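Local coordinates for extracellular solute-binding protein family 1 (Alicyclobacillus acidocaldarius subsp. acidocaldarius, PDB 4OVJ), which probably captures a solute, perhaps a sugar, outside the cell membrane and hands it to an ABC transporter for uptake, at residues G79-I84 against S299-T304; V25-G30 against Q308-F313; F316-V321 against I333-S338. All coordinates share one frame; numbering follows the deposited sequence.

Contacts 1 and 2 sit side by side, centres about 9 Å apart, and touch directly through Asp83 and Thr28, while Ile84 pairs with strand 25-31. Contact 3 is about 17 Å from contact 2, centre to centre, and about 22 Å from contact 1. Helix 307-319 runs through contacts 2 and 3, and it follows strand 293-300 of contact 1; all three reach one mixed sheet. Along the chain, contact 1 falls between the two segments of contact 2, and contact 3 comes after both. Late chain segments thus complete a lobe begun by the N-terminal strand, as expected for periplasmic-binding-protein folds, whose chain crosses between lobes.

Contact 1 of 3, residues G79-I84 against S299-T304; sequences GNAPDI and SIYSKT
Asp83 holds the 299-304 segment twice, once through its backbone and once through its carboxylate, where strand 84-87 starts antiparallel to strand 293-300 in the sheet of this solute-binding-protein fold. Tyr301 N donates to Asp83 O over 2.9 Å in a nearly straight bond (168° at the hydrogen), reaching the oxygen from above its carbonyl plane. At the side chain, Thr304 OG1 gives its proton to Asp83 OD1 at 2.7 Å, again from above the carboxylate plane. The hydroxyl lies anti to the Thr304 backbone N (chi1 -179°), which turns it to Asp83, and it also bonds Tyr306 N. Asp83 OD2 takes the amide of Thr28, so one carboxylate ties strand 25-31 to the type I turn Tyr301-Thr304. Next along, Ile84 and Ile300 form a non-hydrogen-bonded pair with CA atoms 4.5 Å apart, flanked by CA-H...O contacts from Ile300 CA to Asp83 O and from Ile84 CA to Ser299 O. Both isoleucines lie on the sheet face covered by helix 307-319. The packing outside the strands centres on the Tyr301 ring, sandwiched between Lys303 N over one face and Ala81 over the other. Gly79, two residues before Ala81, is the C-prime residue of the Schellman motif closing helix 65-77. The Ala81 methyl makes a CH-pi contact almost on the ring normal, its CB 3.4 Å from the Tyr301 ring centroid.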
ATOM      1  N   GLY A  79      10.882 -30.233  -1.640  1.00 26.41           N
ATOM      2  CA  GLY A  79       9.747 -30.944  -1.036  1.00 23.70           C
ATOM      3  C   GLY A  79       9.476 -30.571   0.418  1.00 23.77           C
ATOM      4  O   GLY A  79       8.635 -31.191   1.059  1.00 26.31           O
ATOM      5  N   ASN A  80      10.154 -29.545   0.943  1.00 19.61           N
ATOM      6  CA  ASN A  80      10.010 -29.186   2.354  1.00 19.97           C
ATOM      7  C   ASN A  80       9.216 -27.901   2.576  1.00 17.46           C
ATOM      8  O   ASN A  80       9.442 -27.209   3.574  1.00 20.06           O
ATOM      9  CB  ASN A  80      11.387 -29.033   3.015  1.00 25.33           C
ATOM     10  CG  ASN A  80      12.191 -30.317   3.001  1.00 34.20           C
ATOM     11  OD1 ASN A  80      13.338 -30.342   2.543  1.00 49.31           O
ATOM     12  ND2 ASN A  80      11.600 -31.390   3.503  1.00 37.16           N
ATOM     13  N   ALA A  81       8.290 -27.577   1.670  1.00 15.71           N
ATOM     14  CA  ALA A  81       7.484 -26.365   1.840  1.00 11.74           C
ATOM     15  C   ALA A  81       6.662 -26.416   3.117  1.00 10.47           C
ATOM     16  O   ALA A  81       6.113 -27.448   3.455  1.00 11.31           O
ATOM     17  CB  ALA A  81       6.557 -26.157   0.658  1.00 11.75           C
ATOM     18  N   PRO A  82       6.548 -25.283   3.820  1.00 10.64           N
ATOM     19  CA  PRO A  82       5.588 -25.258   4.927  1.00  9.77           C
ATOM     20  C   PRO A  82       4.166 -25.299   4.404  1.00  9.16           C
ATOM     21  O   PRO A  82       3.910 -24.849   3.279  1.00  9.31           O
ATOM     22  CB  PRO A  82       5.832 -23.904   5.612  1.00 10.95           C
ATOM     23  CG  PRO A  82       6.676 -23.122   4.688  1.00 12.94           C
ATOM     24  CD  PRO A  82       7.183 -23.981   3.572  1.00 11.07           C
ATOM     25  N   ASP A  83       3.241 -25.792   5.223  1.00  8.62           N
ATOM     26  CA  ASP A  83       1.829 -25.843   4.840  1.00  8.65           C
ATOM     27  C   ASP A  83       1.233 -24.478   4.563  1.00  7.94           C
ATOM     28  O   ASP A  83       0.438 -24.332   3.648  1.00  7.97           O
ATOM     29  CB  ASP A  83       0.995 -26.521   5.917  1.00  9.33           C
ATOM     30  CG  ASP A  83       1.410 -27.955   6.135  1.00 11.00           C
ATOM     31  OD1 ASP A  83       1.279 -28.769   5.191  1.00 13.15           O
ATOM     32  OD2 ASP A  83       1.900 -28.254   7.239  1.00 13.25           O
ATOM     33  N   ILE A  84       1.580 -23.498   5.394  0.50  8.17           N
ATOM     34  CA  ILE A  84       1.159 -22.118   5.185  0.50  8.56           C
ATOM     35  C   ILE A  84       2.405 -21.258   5.017  0.50  8.27           C
ATOM     36  O   ILE A  84       3.373 -21.397   5.769  0.50  8.04           O
ATOM     37  CB  ILE A  84       0.319 -21.584   6.358  0.50  9.82           C
ATOM     38  CG1 ILE A  84      -0.947 -22.431   6.544  0.50 11.02           C
ATOM     39  CG2 ILE A  84      -0.044 -20.121   6.123  0.50 10.48           C
ATOM     40  CD1 ILE A  84      -0.786 -23.546   7.554  0.50 11.87           C
ATOM     41  N   SER A 299      -0.588 -17.759   1.822  1.00  7.32           N
ATOM     42  CA  SER A 299      -0.712 -18.789   0.806  1.00  7.01           C
ATOM     43  C   SER A 299      -0.594 -20.166   1.482  1.00  6.82           C
ATOM     44  O   SER A 299      -0.043 -20.299   2.581  1.00  8.07           O
ATOM     45  CB  SER A 299       0.381 -18.624  -0.248  1.00  7.38           C
ATOM     46  OG  SER A 299       0.228 -17.437  -1.028  1.00  7.96           O
ATOM     47  N   ILE A 300      -1.119 -21.177   0.814  1.00  6.27           N
ATOM     48  CA  ILE A 300      -1.081 -22.546   1.295  1.00  6.97           C
ATOM     49  C   ILE A 300      -0.331 -23.407   0.276  1.00  6.85           C
ATOM     50  O   ILE A 300      -0.496 -23.240  -0.931  1.00  7.26           O
ATOM     51  CB  ILE A 300      -2.503 -23.089   1.527  1.00  7.67           C
ATOM     52  CG1 ILE A 300      -3.213 -22.268   2.599  1.00  8.56           C
ATOM     53  CG2 ILE A 300      -2.491 -24.569   1.938  1.00  7.72           C
ATOM     54  CD1 ILE A 300      -4.681 -22.589   2.775  1.00  9.34           C
ATOM     55  N   TYR A 301       0.481 -24.336   0.777  1.00  7.55           N
ATOM     56  CA  TYR A 301       1.213 -25.265  -0.076  1.00  7.64           C
ATOM     57  C   TYR A 301       0.253 -26.127  -0.880  1.00  7.88           C
ATOM     58  O   TYR A 301      -0.666 -26.725  -0.318  1.00  7.98           O
ATOM     59  CB  TYR A 301       2.084 -26.157   0.796  1.00  8.46           C
ATOM     60  CG  TYR A 301       3.013 -27.112   0.090  1.00  9.42           C
ATOM     61  CD1 TYR A 301       3.614 -26.783  -1.115  1.00 10.56           C
ATOM     62  CD2 TYR A 301       3.337 -28.332   0.680  1.00 11.40           C
ATOM     63  CE1 TYR A 301       4.488 -27.663  -1.741  1.00 12.21           C
ATOM     64  CE2 TYR A 301       4.215 -29.208   0.075  1.00 13.65           C
ATOM     65  CZ  TYR A 301       4.788 -28.875  -1.131  1.00 13.67           C
ATOM     66  OH  TYR A 301       5.659 -29.765  -1.726  1.00 17.10           O
ATOM     67  N   SER A 302       0.492 -26.236  -2.187  1.00  7.87           N
ATOM     68  CA  SER A 302      -0.388 -27.016  -3.048  1.00  8.43           C
ATOM     69  C   SER A 302      -0.472 -28.470  -2.597  1.00  9.27           C
ATOM     70  O   SER A 302      -1.483 -29.123  -2.817  1.00 11.01           O
ATOM     71  CB  SER A 302       0.114 -26.984  -4.494  1.00  9.36           C
ATOM     72  OG  SER A 302       1.458 -27.433  -4.553  1.00 10.14           O
ATOM     73  N   LYS A 303       0.597 -28.974  -1.995  1.00  9.50           N
ATOM     74  CA  LYS A 303       0.670 -30.389  -1.627  1.00 11.80           C
ATOM     75  C   LYS A 303       0.509 -30.631  -0.142  1.00 12.42           C
ATOM     76  O   LYS A 303       0.867 -31.698   0.362  1.00 13.48           O
ATOM     77  CB  LYS A 303       1.983 -30.993  -2.119  1.00 14.52           C
ATOM     78  CG  LYS A 303       2.138 -30.911  -3.624  1.00 17.54           C
ATOM     79  CD  LYS A 303       3.468 -31.511  -4.032  1.00 23.40           C
ATOM     80  CE  LYS A 303       3.915 -31.066  -5.401  1.00 26.02           C
ATOM     81  NZ  LYS A 303       5.298 -31.565  -5.624  1.00 28.10           N
ATOM     82  N   THR A 304      -0.060 -29.665   0.572  1.00 11.94           N
ATOM     83  CA  THR A 304      -0.307 -29.872   1.984  1.00 10.32           C
ATOM     84  C   THR A 304      -1.185 -31.114   2.186  1.00 11.03           C
ATOM     85  O   THR A 304      -2.124 -31.359   1.431  1.00 10.99           O
ATOM     86  CB  THR A 304      -0.953 -28.658   2.678  1.00  9.87           C
ATOM     87  OG1 THR A 304      -1.129 -28.972   4.057  1.00 10.32           O
ATOM     88  CG2 THR A 304      -2.320 -28.304   2.099  1.00  9.64           C
TER

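Contact 2 of 3, residues V25-G30 against Q308-F313; sequences VTLTFG and QQAELF
Phe29 and Phe313 both carry their rings anti to the backbone N (chi1 173° and -180°), and these torsions swing them into the gap between strand 25-31 and helix 307-319, where they meet as a T-shaped pair. This is helix-on-sheet packing in an alpha/beta lobe: the strand and helix segments have axes 9.4 Å apart at closest approach. The edge of Phe313 points at one face of Phe29, with CE2 standing above that face toward its rim; the centroids are 5.1 Å apart and the planes 75° from each other. Phe313 also meets Phe48 edge-to-face, and Phe29 packs on Thr41 and Val45 of helix 35-51, so the pair belongs to a hydrophobic core between sheet and helices. An alanine in place of Phe29 is likely to leave the Phe313 edge without its aromatic face and open a gap between strand and helix. Two residues back, Leu27 pushes its branches against the helix: CD1 rests 3.6 Å from Gln309 O and 4.0 Å from Phe313 CB, while CD2 approaches Ala310 CB at 4.3 Å. Ile84, from the neighbouring strand, packs against Leu27, Phe29 and Phe313. Toward the start of the strand, the bend of Gln309 at chi2 lays its carbon chain across Val25 at about a right angle. There the Val25 CG2 methyl touches Gln309 CG at 3.7 Å, and CG1 lies equally near Gln309 NE2.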
ATOM      1  N   VAL A  25      -3.791 -32.667  14.064  1.00 11.01           N
ATOM      2  CA  VAL A  25      -2.782 -32.530  13.010  1.00 11.27           C
ATOM      3  C   VAL A  25      -1.887 -31.363  13.352  1.00 10.84           C
ATOM      4  O   VAL A  25      -2.243 -30.528  14.184  1.00 10.07           O
ATOM      5  CB  VAL A  25      -3.409 -32.299  11.605  1.00 13.44           C
ATOM      6  CG1 VAL A  25      -4.423 -33.385  11.267  1.00 14.55           C
ATOM      7  CG2 VAL A  25      -4.025 -30.917  11.484  1.00 14.03           C
ATOM      8  N   THR A  26      -0.732 -31.314  12.700  1.00 11.59           N
ATOM      9  CA  THR A  26       0.198 -30.204  12.801  1.00 11.78           C
ATOM     10  C   THR A  26       0.407 -29.557  11.434  1.00 11.93           C
ATOM     11  O   THR A  26       0.656 -30.248  10.432  1.00 14.25           O
ATOM     12  CB  THR A  26       1.555 -30.673  13.338  1.00 14.81           C
ATOM     13  OG1 THR A  26       1.372 -31.221  14.640  1.00 19.40           O
ATOM     14  CG2 THR A  26       2.562 -29.517  13.404  1.00 16.57           C
ATOM     15  N   LEU A  27       0.301 -28.230  11.410  1.00 11.03           N
ATOM     16  CA  LEU A  27       0.602 -27.421  10.233  1.00 10.78           C
ATOM     17  C   LEU A  27       1.886 -26.668  10.474  1.00  9.58           C
ATOM     18  O   LEU A  27       2.056 -26.081  11.544  1.00 10.02           O
ATOM     19  CB  LEU A  27      -0.485 -26.373   9.991  1.00 11.18           C
ATOM     20  CG  LEU A  27      -1.905 -26.877   9.776  1.00 13.06           C
ATOM     21  CD1 LEU A  27      -2.899 -25.731   9.838  1.00 13.73           C
ATOM     22  CD2 LEU A  27      -2.005 -27.573   8.434  1.00 15.06           C
ATOM     23  N   THR A  28       2.775 -26.645   9.486  1.00  8.90           N
ATOM     24  CA  THR A  28       3.945 -25.754   9.530  1.00  8.86           C
ATOM     25  C   THR A  28       3.588 -24.408   8.886  1.00  7.66           C
ATOM     26  O   THR A  28       2.792 -24.355   7.956  1.00  7.77           O
ATOM     27  CB  THR A  28       5.140 -26.371   8.789  1.00  9.94           C
ATOM     28  OG1 THR A  28       4.704 -26.848   7.518  1.00 11.77           O
ATOM     29  CG2 THR A  28       5.723 -27.517   9.606  1.00 12.06           C
ATOM     30  N   PHE A  29       4.177 -23.332   9.398  1.00  7.74           N
ATOM     31  CA  PHE A  29       3.816 -21.968   9.028  1.00  8.00           C
ATOM     32  C   PHE A  29       5.077 -21.136   8.906  1.00  7.81           C
ATOM     33  O   PHE A  29       5.704 -20.801   9.911  1.00  8.62           O
ATOM     34  CB  PHE A  29       2.890 -21.388  10.092  1.00  8.25           C
ATOM     35  CG  PHE A  29       2.556 -19.915   9.927  1.00  8.42           C
ATOM     36  CD1 PHE A  29       2.481 -19.309   8.684  1.00  8.57           C
ATOM     37  CD2 PHE A  29       2.236 -19.160  11.047  1.00  9.09           C
ATOM     38  CE1 PHE A  29       2.126 -17.973   8.556  1.00  9.19           C
ATOM     39  CE2 PHE A  29       1.893 -17.832  10.926  1.00 10.00           C
ATOM     40  CZ  PHE A  29       1.827 -17.235   9.683  1.00  9.21           C
ATOM     41  N   GLY A  30       5.444 -20.825   7.662  1.00  7.62           N
ATOM     42  CA  GLY A  30       6.610 -20.008   7.371  1.00  8.08           C
ATOM     43  C   GLY A  30       6.227 -18.543   7.203  1.00  7.94           C
ATOM     44  O   GLY A  30       5.227 -18.223   6.579  1.00  7.66           O
ATOM     45  N   GLN A 308      -7.899 -28.673   4.643  0.50 11.42           N
ATOM     46  CA  GLN A 308      -9.035 -28.165   5.403  0.50 12.19           C
ATOM     47  C   GLN A 308      -8.569 -27.390   6.634  0.50 10.58           C
ATOM     48  O   GLN A 308      -9.062 -26.296   6.915  0.50 10.58           O
ATOM     49  CB  GLN A 308      -9.978 -29.305   5.791  0.50 15.42           C
ATOM     50  CG  GLN A 308     -10.468 -30.103   4.589  0.50 17.94           C
ATOM     51  CD  GLN A 308     -11.142 -31.404   4.979  0.50 22.38           C
ATOM     52  OE1 GLN A 308     -12.250 -31.406   5.515  0.50 28.37           O
ATOM     53  NE2 GLN A 308     -10.475 -32.520   4.709  0.50 26.50           N
ATOM     54  N   GLN A 309      -7.599 -27.942   7.353  1.00 10.00           N
ATOM     55  CA  GLN A 309      -7.059 -27.268   8.541  1.00  9.67           C
ATOM     56  C   GLN A 309      -6.247 -26.026   8.136  1.00  9.06           C
ATOM     57  O   GLN A 309      -6.263 -25.016   8.832  1.00  8.62           O
ATOM     58  CB  GLN A 309      -6.223 -28.226   9.370  1.00 10.54           C
ATOM     59  CG  GLN A 309      -7.017 -29.351  10.028  1.00 12.12           C
ATOM     60  CD  GLN A 309      -7.132 -30.609   9.181  1.00 15.17           C
ATOM     61  OE1 GLN A 309      -6.906 -30.601   7.966  1.00 14.49           O
ATOM     62  NE2 GLN A 309      -7.461 -31.720   9.839  1.00 19.88           N
ATOM     63  N   ALA A 310      -5.556 -26.098   6.999  1.00  8.75           N
ATOM     64  CA  ALA A 310      -4.784 -24.953   6.496  1.00  9.05           C
ATOM     65  C   ALA A 310      -5.721 -23.781   6.179  1.00  9.15           C
ATOM     66  O   ALA A 310      -5.436 -22.632   6.542  1.00  9.55           O
ATOM     67  CB  ALA A 310      -3.972 -25.338   5.270  1.00  9.36           C
ATOM     68  N   GLU A 311      -6.843 -24.081   5.528  1.00  9.15           N
ATOM     69  CA  GLU A 311      -7.851 -23.072   5.232  1.00 10.80           C
ATOM     70  C   GLU A 311      -8.412 -22.470   6.527  1.00  9.96           C
ATOM     71  O   GLU A 311      -8.589 -21.267   6.620  1.00  9.39           O
ATOM     72  CB  GLU A 311      -9.007 -23.649   4.409  1.00 13.34           C
ATOM     73  CG  GLU A 311      -8.686 -24.060   2.980  1.00 16.84           C
ATOM     74  CD  GLU A 311      -9.873 -24.774   2.312  1.00 22.56           C
ATOM     75  OE1 GLU A 311     -11.048 -24.594   2.738  1.00 27.87           O
ATOM     76  OE2 GLU A 311      -9.649 -25.520   1.346  1.00 29.50           O
ATOM     77  N   LEU A 312      -8.689 -23.316   7.508  0.50 10.12           N
ATOM     78  CA  LEU A 312      -9.193 -22.854   8.796  0.50 11.26           C
ATOM     79  C   LEU A 312      -8.195 -21.905   9.482  0.50  9.79           C
ATOM     80  O   LEU A 312      -8.585 -20.887  10.061  0.50  9.95           O
ATOM     81  CB  LEU A 312      -9.509 -24.067   9.661  0.50 13.49           C
ATOM     82  CG  LEU A 312     -10.229 -23.857  10.983  0.50 16.14           C
ATOM     83  CD1 LEU A 312     -10.736 -25.191  11.508  0.50 18.82           C
ATOM     84  CD2 LEU A 312      -9.258 -23.205  11.938  0.50 16.71           C
ATOM     85  N   PHE A 313      -6.907 -22.216   9.389  1.00  8.92           N
ATOM     86  CA  PHE A 313      -5.868 -21.357   9.954  1.00  8.77           C
ATOM     87  C   PHE A 313      -5.790 -20.008   9.230  1.00  8.53           C
ATOM     88  O   PHE A 313      -5.769 -18.952   9.853  1.00  8.88           O
ATOM     89  CB  PHE A 313      -4.517 -22.065   9.930  1.00  8.55           C
ATOM     90  CG  PHE A 313      -3.398 -21.253  10.504  1.00  8.50           C
ATOM     91  CD1 PHE A 313      -3.402 -20.878  11.842  1.00  9.28           C
ATOM     92  CD2 PHE A 313      -2.340 -20.869   9.719  1.00  9.08           C
ATOM     93  CE1 PHE A 313      -2.359 -20.129  12.362  1.00 10.58           C
ATOM     94  CE2 PHE A 313      -1.299 -20.121  10.226  1.00  9.91           C
ATOM     95  CZ  PHE A 313      -1.298 -19.757  11.555  1.00 10.68           C
TER

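Contact 3 of 3, residues F316-V321 against I333-S338; sequences FLLNNV and IPVSSS
Asn319 OD1 is gripped by two hydroxyls, Ser336 OG and that of Thr114. The Ser336 proton comes in the carbonyl plane, with OG 2.8 Å from OD1 and the C=O...donor angle at 151°. With chi1 at 167° the Ser336 hydroxyl points away from its own N and across to the end of helix 307-319. Ser336 is also the N-cap of helix 337-345, its OG receiving a weak bond from Ser338 N, so this hydroxyl serves its own helix start and the neighbouring helix end together. Asn319 ND2 has partners of its own, Asn111 O and Asn315 OD1, and these fix the amide's rotation. Two waters fill in the polar bridge. Water 1 donates to Leu318 O at 2.8 Å and accepts from Ser336 N; water 2 donates to Asn319 O at 2.6 Å and is hydrogen-bonded to Ser338 OG at 2.7 Å. Beside this network the only apolar side-chain touch between the two segments is Leu318 CD2 on Val335 CG1, 3.6 Å apart, while Ser336 CB comes against Leu318 O. Leu318 also packs on Ile110 of the loop that supplies Asn111 and Thr114. The junction therefore joins the C-terminal end of helix 307-319 to the N-terminal start of helix 337-345 mainly through hydroxyls, an amide and water, and carbonyls left over at the helix end find donors in water.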
ATOM      1  N   PHE A 316      -8.750 -17.907  10.123  1.00  9.25           N
ATOM      2  CA  PHE A 316      -8.560 -17.360  11.463  1.00  9.79           C
ATOM      3  C   PHE A 316      -7.693 -16.096  11.423  1.00  9.52           C
ATOM      4  O   PHE A 316      -8.058 -15.056  11.980  1.00  9.22           O
ATOM      5  CB  PHE A 316      -7.929 -18.405  12.391  1.00 10.64           C
ATOM      6  CG  PHE A 316      -7.708 -17.918  13.796  1.00 12.07           C
ATOM      7  CD1 PHE A 316      -8.715 -18.057  14.749  1.00 13.75           C
ATOM      8  CD2 PHE A 316      -6.492 -17.356  14.178  1.00 13.91           C
ATOM      9  CE1 PHE A 316      -8.514 -17.629  16.047  1.00 14.83           C
ATOM     10  CE2 PHE A 316      -6.287 -16.925  15.482  1.00 13.35           C
ATOM     11  CZ  PHE A 316      -7.305 -17.059  16.407  1.00 16.07           C
ATOM     12  N   LEU A 317      -6.563 -16.170  10.736  1.00  9.40           N
ATOM     13  CA  LEU A 317      -5.682 -15.013  10.610  1.00 10.08           C
ATOM     14  C   LEU A 317      -6.374 -13.839   9.934  1.00  9.49           C
ATOM     15  O   LEU A 317      -6.168 -12.703  10.315  1.00 11.49           O
ATOM     16  CB  LEU A 317      -4.409 -15.358   9.839  1.00 10.16           C
ATOM     17  CG  LEU A 317      -3.490 -16.373  10.511  1.00 10.47           C
ATOM     18  CD1 LEU A 317      -2.329 -16.673   9.577  1.00 11.27           C
ATOM     19  CD2 LEU A 317      -3.024 -15.901  11.881  1.00 12.04           C
ATOM     20  N   LEU A 318      -7.200 -14.130   8.940  1.00  9.13           N
ATOM     21  CA  LEU A 318      -7.901 -13.095   8.204  1.00  9.41           C
ATOM     22  C   LEU A 318      -9.052 -12.481   8.967  1.00  9.73           C
ATOM     23  O   LEU A 318      -9.232 -11.276   8.921  1.00 10.11           O
ATOM     24  CB  LEU A 318      -8.431 -13.637   6.870  1.00  9.18           C
ATOM     25  CG  LEU A 318      -7.384 -14.038   5.830  1.00  9.93           C
ATOM     26  CD1 LEU A 318      -8.058 -14.857   4.740  1.00 11.32           C
ATOM     27  CD2 LEU A 318      -6.705 -12.820   5.233  1.00 10.83           C
ATOM     28  N   ASN A 319      -9.846 -13.316   9.626  1.00  9.83           N
ATOM     29  CA  ASN A 319     -11.195 -12.905  10.075  1.00 10.24           C
ATOM     30  C   ASN A 319     -11.466 -12.963  11.565  1.00 11.38           C
ATOM     31  O   ASN A 319     -12.497 -12.464  12.025  1.00 14.01           O
ATOM     32  CB  ASN A 319     -12.250 -13.736   9.352  1.00 11.11           C
ATOM     33  CG  ASN A 319     -12.420 -13.327   7.907  1.00 11.18           C
ATOM     34  OD1 ASN A 319     -12.567 -12.142   7.604  1.00 13.11           O
ATOM     35  ND2 ASN A 319     -12.386 -14.292   7.006  1.00 11.16           N
ATOM     36  N   ASN A 320     -10.585 -13.587  12.328  1.00 12.13           N
ATOM     37  CA  ASN A 320     -10.848 -13.733  13.748  1.00 12.43           C
ATOM     38  C   ASN A 320     -10.412 -12.494  14.508  1.00 12.99           C
ATOM     39  O   ASN A 320      -9.325 -11.981  14.272  1.00 13.11           O
ATOM     40  CB  ASN A 320     -10.162 -14.979  14.298  1.00 13.54           C
ATOM     41  CG  ASN A 320     -10.492 -15.214  15.746  1.00 15.76           C
ATOM     42  OD1 ASN A 320      -9.858 -14.650  16.623  1.00 19.64           O
ATOM     43  ND2 ASN A 320     -11.491 -16.042  16.004  1.00 17.93           N
ATOM     44  N   VAL A 321     -11.278 -11.997  15.399  1.00 16.40           N
ATOM     45  CA  VAL A 321     -10.969 -10.780  16.146  1.00 17.57           C
ATOM     46  C   VAL A 321      -9.809 -10.961  17.142  1.00 17.15           C
ATOM     47  O   VAL A 321      -9.063 -10.012  17.377  1.00 16.10           O
ATOM     48  CB  VAL A 321     -12.227 -10.185  16.836  1.00 22.45           C
ATOM     49  CG1 VAL A 321     -12.711 -11.068  17.973  1.00 27.49           C
ATOM     50  CG2 VAL A 321     -11.936  -8.775  17.333  1.00 26.79           C
ATOM     51  N   ILE A 333      -3.279  -2.052   7.532  0.50 10.01           N
ATOM     52  CA  ILE A 333      -4.674  -2.057   7.941  0.50 10.76           C
ATOM     53  C   ILE A 333      -5.256  -3.455   7.739  0.50 10.07           C
ATOM     54  O   ILE A 333      -5.021  -4.071   6.703  0.50  9.58           O
ATOM     55  CB  ILE A 333      -5.474  -1.045   7.115  0.50 12.60           C
ATOM     56  CG1 ILE A 333      -4.919   0.351   7.370  0.50 14.87           C
ATOM     57  CG2 ILE A 333      -6.949  -1.100   7.480  0.50 12.77           C
ATOM     58  CD1 ILE A 333      -4.738   0.615   8.845  0.50 17.37           C
ATOM     59  N   PRO A 334      -6.022  -3.965   8.718  1.00 10.50           N
ATOM     60  CA  PRO A 334      -6.597  -5.293   8.552  1.00 11.37           C
ATOM     61  C   PRO A 334      -7.425  -5.433   7.287  1.00 10.21           C
ATOM     62  O   PRO A 334      -8.194  -4.535   6.926  1.00 10.26           O
ATOM     63  CB  PRO A 334      -7.486  -5.451   9.780  1.00 12.81           C
ATOM     64  CG  PRO A 334      -6.828  -4.604  10.810  1.00 13.70           C
ATOM     65  CD  PRO A 334      -6.279  -3.427  10.063  1.00 12.04           C
ATOM     66  N   VAL A 335      -7.249  -6.560   6.611  1.00  9.58           N
ATOM     67  CA  VAL A 335      -7.919  -6.779   5.345  1.00  9.55           C
ATOM     68  C   VAL A 335      -9.426  -7.039   5.484  1.00  9.22           C
ATOM     69  O   VAL A 335     -10.198  -6.727   4.587  1.00  9.34           O
ATOM     70  CB  VAL A 335      -7.226  -7.924   4.575  1.00 10.48           C
ATOM     71  CG1 VAL A 335      -7.379  -9.248   5.306  1.00 11.04           C
ATOM     72  CG2 VAL A 335      -7.755  -8.002   3.159  1.00 11.22           C
ATOM     73  N   SER A 336      -9.832  -7.606   6.613  1.00  9.56           N
ATOM     74  CA  SER A 336     -11.209  -8.050   6.821  1.00  9.46           C
ATOM     75  C   SER A 336     -12.099  -6.934   7.335  1.00  9.50           C
ATOM     76  O   SER A 336     -11.772  -6.311   8.335  1.00  9.13           O
ATOM     77  CB  SER A 336     -11.253  -9.185   7.847  1.00  9.82           C
ATOM     78  OG  SER A 336     -12.583  -9.413   8.282  1.00 10.52           O
ATOM     79  N   SER A 337     -13.234  -6.727   6.684  1.00 10.22           N
ATOM     80  CA  SER A 337     -14.196  -5.712   7.135  1.00 11.33           C
ATOM     81  C   SER A 337     -14.732  -6.014   8.536  1.00 12.11           C
ATOM     82  O   SER A 337     -14.965  -5.091   9.328  1.00 15.01           O
ATOM     83  CB  SER A 337     -15.361  -5.596   6.154  1.00 12.32           C
ATOM     84  OG  SER A 337     -16.037  -6.841   5.983  1.00 13.28           O
ATOM     85  N   SER A 338     -14.905  -7.289   8.862  1.00 12.81           N
ATOM     86  CA  SER A 338     -15.422  -7.647  10.195  1.00 15.35           C
ATOM     87  C   SER A 338     -14.394  -7.335  11.287  1.00 13.86           C
ATOM     88  O   SER A 338     -14.749  -6.828  12.347  1.00 14.80           O
ATOM     89  CB  SER A 338     -15.908  -9.105  10.249  1.00 17.91           C
ATOM     90  OG  SER A 338     -14.865 -10.012   9.981  1.00 21.78           O
TER
HETATM   91  O   HOH W   1      -7.998  -8.823   8.759  1.00 11.41           O
HETATM   92  O   HOH W   2     -14.129 -10.463  12.517  1.00 34.36           O